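Local structure of motility protein FimV (Pseudomonas aeruginosa, 4MBQ) at residues B[22-27]-B[38-43]. The protein regulates intracellular cyclic AMP through adenylate cyclase CyaB and supports type IV pilus assembly and twitching motility, this piece being its C-terminal TPR region. Sequence-based numbering, arbitrary orientation.
Sequences LDLARA and RDILDE
At Ile40 the CG1 branch is turned back beside the backbone N (chi1 -67°), which puts CG2 opposite that nitrogen; Leu41 likewise folds its CG back toward its own N, and the two residues thereby deliver three methyl groups to Ala25, Leu24 and Leu22. Ala25, whose CB faces segment 38-43, is the small residue over which the partners close: Leu41 CD2 lies 3.6 Å from Ala25 CB, while Ile40 CG2 approaches the same methyl at 4.1 Å. The other arm of the isoleucine, extended at chi2 -169°, carries CD1 to within 3.8 Å of Leu24 CB. Leu22 CD2 also meets Leu41 CD2 at 3.9 Å, the two leucine side chains crossing at about a right angle.

Helices 15-30 and 34-47 form an antiparallel hairpin within a domain of the tetratricopeptide repeat family; the axes of segments 22-27 and 38-43 come within 8.8 Å, their directions 164° apart. The example is consistent with the small side chain of Ala25 letting the helices approach, its CA 6.0 Å from the CA of Ile40. On helix 50-62, Leu59 and Leu60 extend the apolar core at Leu41, and the side chains of Gln52 and Glu55 also touch Leu22.

Away from the interface, Arg26 NH1 bridges Asp23 OD1 at 2.8 Å, meeting the carboxylate from above its plane, and NH2 reaches Glu55 in a second salt bridge. Leu24 also packs on Leu24 of the second subunit and Met31 of the third.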
loop_
_atom_site.group_PDB
_atom_site.type_symbol
_atom_site.label_atom_id
_atom_site.label_comp_id
_atom_site.label_asym_id
_atom_site.label_seq_id
_atom_site.Cartn_x
_atom_site.Cartn_y
_atom_site.Cartn_z
ATOM N N LEU B 22 -7.227 -1.014 -6.280
ATOM C CA LEU B 22 -6.503 -0.605 -7.478
ATOM C C LEU B 22 -5.177 0.055 -7.111
ATOM O O LEU B 22 -4.151 -0.192 -7.745
ATOM C CB LEU B 22 -7.352 0.341 -8.330
ATOM C CG LEU B 22 -8.370 -0.329 -9.255
ATOM C CD1 LEU B 22 -9.252 0.707 -9.937
ATOM C CD2 LEU B 22 -7.646 -1.177 -10.283
ATOM N N ASP B 23 -5.202 0.893 -6.083
ATOM C CA ASP B 23 -3.978 1.537 -5.616
ATOM C C ASP B 23 -3.041 0.533 -4.949
ATOM O O ASP B 23 -1.824 0.635 -5.082
ATOM C CB ASP B 23 -4.295 2.709 -4.687
ATOM C CG ASP B 23 -4.645 3.972 -5.451
ATOM O OD1 ASP B 23 -3.897 4.337 -6.384
ATOM O OD2 ASP B 23 -5.673 4.598 -5.128
ATOM N N LEU B 24 -3.614 -0.445 -4.252
ATOM C CA LEU B 24 -2.822 -1.522 -3.662
ATOM C C LEU B 24 -2.143 -2.349 -4.747
ATOM O O LEU B 24 -0.994 -2.763 -4.594
ATOM C CB LEU B 24 -3.689 -2.429 -2.784
ATOM C CG LEU B 24 -4.069 -1.909 -1.399
ATOM C CD1 LEU B 24 -4.667 -3.030 -0.563
ATOM C CD2 LEU B 24 -2.864 -1.298 -0.707
ATOM N N ALA B 25 -2.860 -2.590 -5.840
ATOM C CA ALA B 25 -2.304 -3.339 -6.958
ATOM C C ALA B 25 -1.134 -2.585 -7.575
ATOM O O ALA B 25 -0.111 -3.182 -7.909
ATOM C CB ALA B 25 -3.374 -3.618 -8.003
ATOM N N ARG B 26 -1.294 -1.274 -7.726
ATOM C CA ARG B 26 -0.222 -0.420 -8.224
ATOM C C ARG B 26 0.989 -0.489 -7.299
ATOM O O ARG B 26 2.133 -0.429 -7.752
ATOM C CB ARG B 26 -0.698 1.031 -8.364
ATOM C CG ARG B 26 -1.801 1.231 -9.401
ATOM C CD ARG B 26 -2.245 2.689 -9.489
ATOM N NE ARG B 26 -3.359 2.856 -10.420
ATOM C CZ ARG B 26 -4.598 3.187 -10.064
ATOM N NH1 ARG B 26 -4.890 3.409 -8.789
ATOM N NH2 ARG B 26 -5.544 3.307 -10.987
ATOM N N ALA B 27 0.729 -0.621 -6.003
ATOM C CA ALA B 27 1.797 -0.737 -5.015
ATOM C C ALA B 27 2.569 -2.042 -5.197
ATOM O O ALA B 27 3.799 -2.057 -5.119
ATOM C CB ALA B 27 1.230 -0.643 -3.611
ATOM N N ARG B 38 -1.863 -9.384 -9.330
ATOM C CA ARG B 38 -2.883 -10.124 -10.070
ATOM C C ARG B 38 -4.021 -10.609 -9.173
ATOM O O ARG B 38 -5.193 -10.521 -9.545
ATOM C CB ARG B 38 -2.259 -11.306 -10.815
ATOM C CG ARG B 38 -1.306 -10.896 -11.926
ATOM C CD ARG B 38 -0.792 -12.101 -12.688
ATOM N NE ARG B 38 0.133 -11.716 -13.749
ATOM C CZ ARG B 38 1.452 -11.862 -13.679
ATOM N NH1 ARG B 38 2.005 -12.396 -12.598
ATOM N NH2 ARG B 38 2.218 -11.482 -14.693
ATOM N N ASP B 39 -3.673 -11.120 -7.996
ATOM C CA ASP B 39 -4.673 -11.584 -7.038
ATOM C C ASP B 39 -5.607 -10.450 -6.623
ATOM O O ASP B 39 -6.820 -10.636 -6.520
ATOM C CB ASP B 39 -4.001 -12.190 -5.804
ATOM C CG ASP B 39 -3.157 -13.406 -6.135
ATOM O OD1 ASP B 39 -3.244 -13.898 -7.279
ATOM O OD2 ASP B 39 -2.413 -13.877 -5.247
ATOM N N ILE B 40 -5.034 -9.273 -6.396
ATOM C CA ILE B 40 -5.811 -8.098 -6.014
ATOM C C ILE B 40 -6.677 -7.598 -7.165
ATOM O O ILE B 40 -7.838 -7.234 -6.967
ATOM C CB ILE B 40 -4.897 -6.954 -5.539
ATOM C CG1 ILE B 40 -4.216 -7.330 -4.225
ATOM C CG2 ILE B 40 -5.689 -5.673 -5.357
ATOM C CD1 ILE B 40 -3.524 -6.164 -3.557
ATOM N N LEU B 41 -6.107 -7.579 -8.366
ATOM C CA LEU B 41 -6.827 -7.117 -9.549
ATOM C C LEU B 41 -7.992 -8.035 -9.914
ATOM O O LEU B 41 -8.986 -7.586 -10.485
ATOM C CB LEU B 41 -5.872 -6.961 -10.735
ATOM C CG LEU B 41 -4.906 -5.777 -10.620
ATOM C CD1 LEU B 41 -3.836 -5.827 -11.701
ATOM C CD2 LEU B 41 -5.671 -4.465 -10.679
ATOM N N ASP B 42 -7.868 -9.319 -9.581
ATOM C CA ASP B 42 -8.951 -10.275 -9.807
ATOM C C ASP B 42 -10.178 -9.843 -9.016
ATOM O O ASP B 42 -11.311 -10.009 -9.463
ATOM C CB ASP B 42 -8.523 -11.685 -9.391
ATOM C CG ASP B 42 -9.581 -12.732 -9.691
ATOM O OD1 ASP B 42 -10.293 -12.590 -10.708
ATOM O OD2 ASP B 42 -9.700 -13.700 -8.911
ATOM N N GLU B 43 -9.937 -9.270 -7.841
ATOM C CA GLU B 43 -11.013 -8.800 -6.980
ATOM C C GLU B 43 -11.633 -7.515 -7.526
ATOM O O GLU B 43 -12.845 -7.321 -7.451
ATOM C CB GLU B 43 -10.494 -8.599 -5.556
ATOM C CG GLU B 43 -9.841 -9.848 -4.977
ATOM C CD GLU B 43 -9.333 -9.654 -3.562
ATOM O OE1 GLU B 43 -9.384 -8.512 -3.059
ATOM O OE2 GLU B 43 -8.886 -10.648 -2.953
#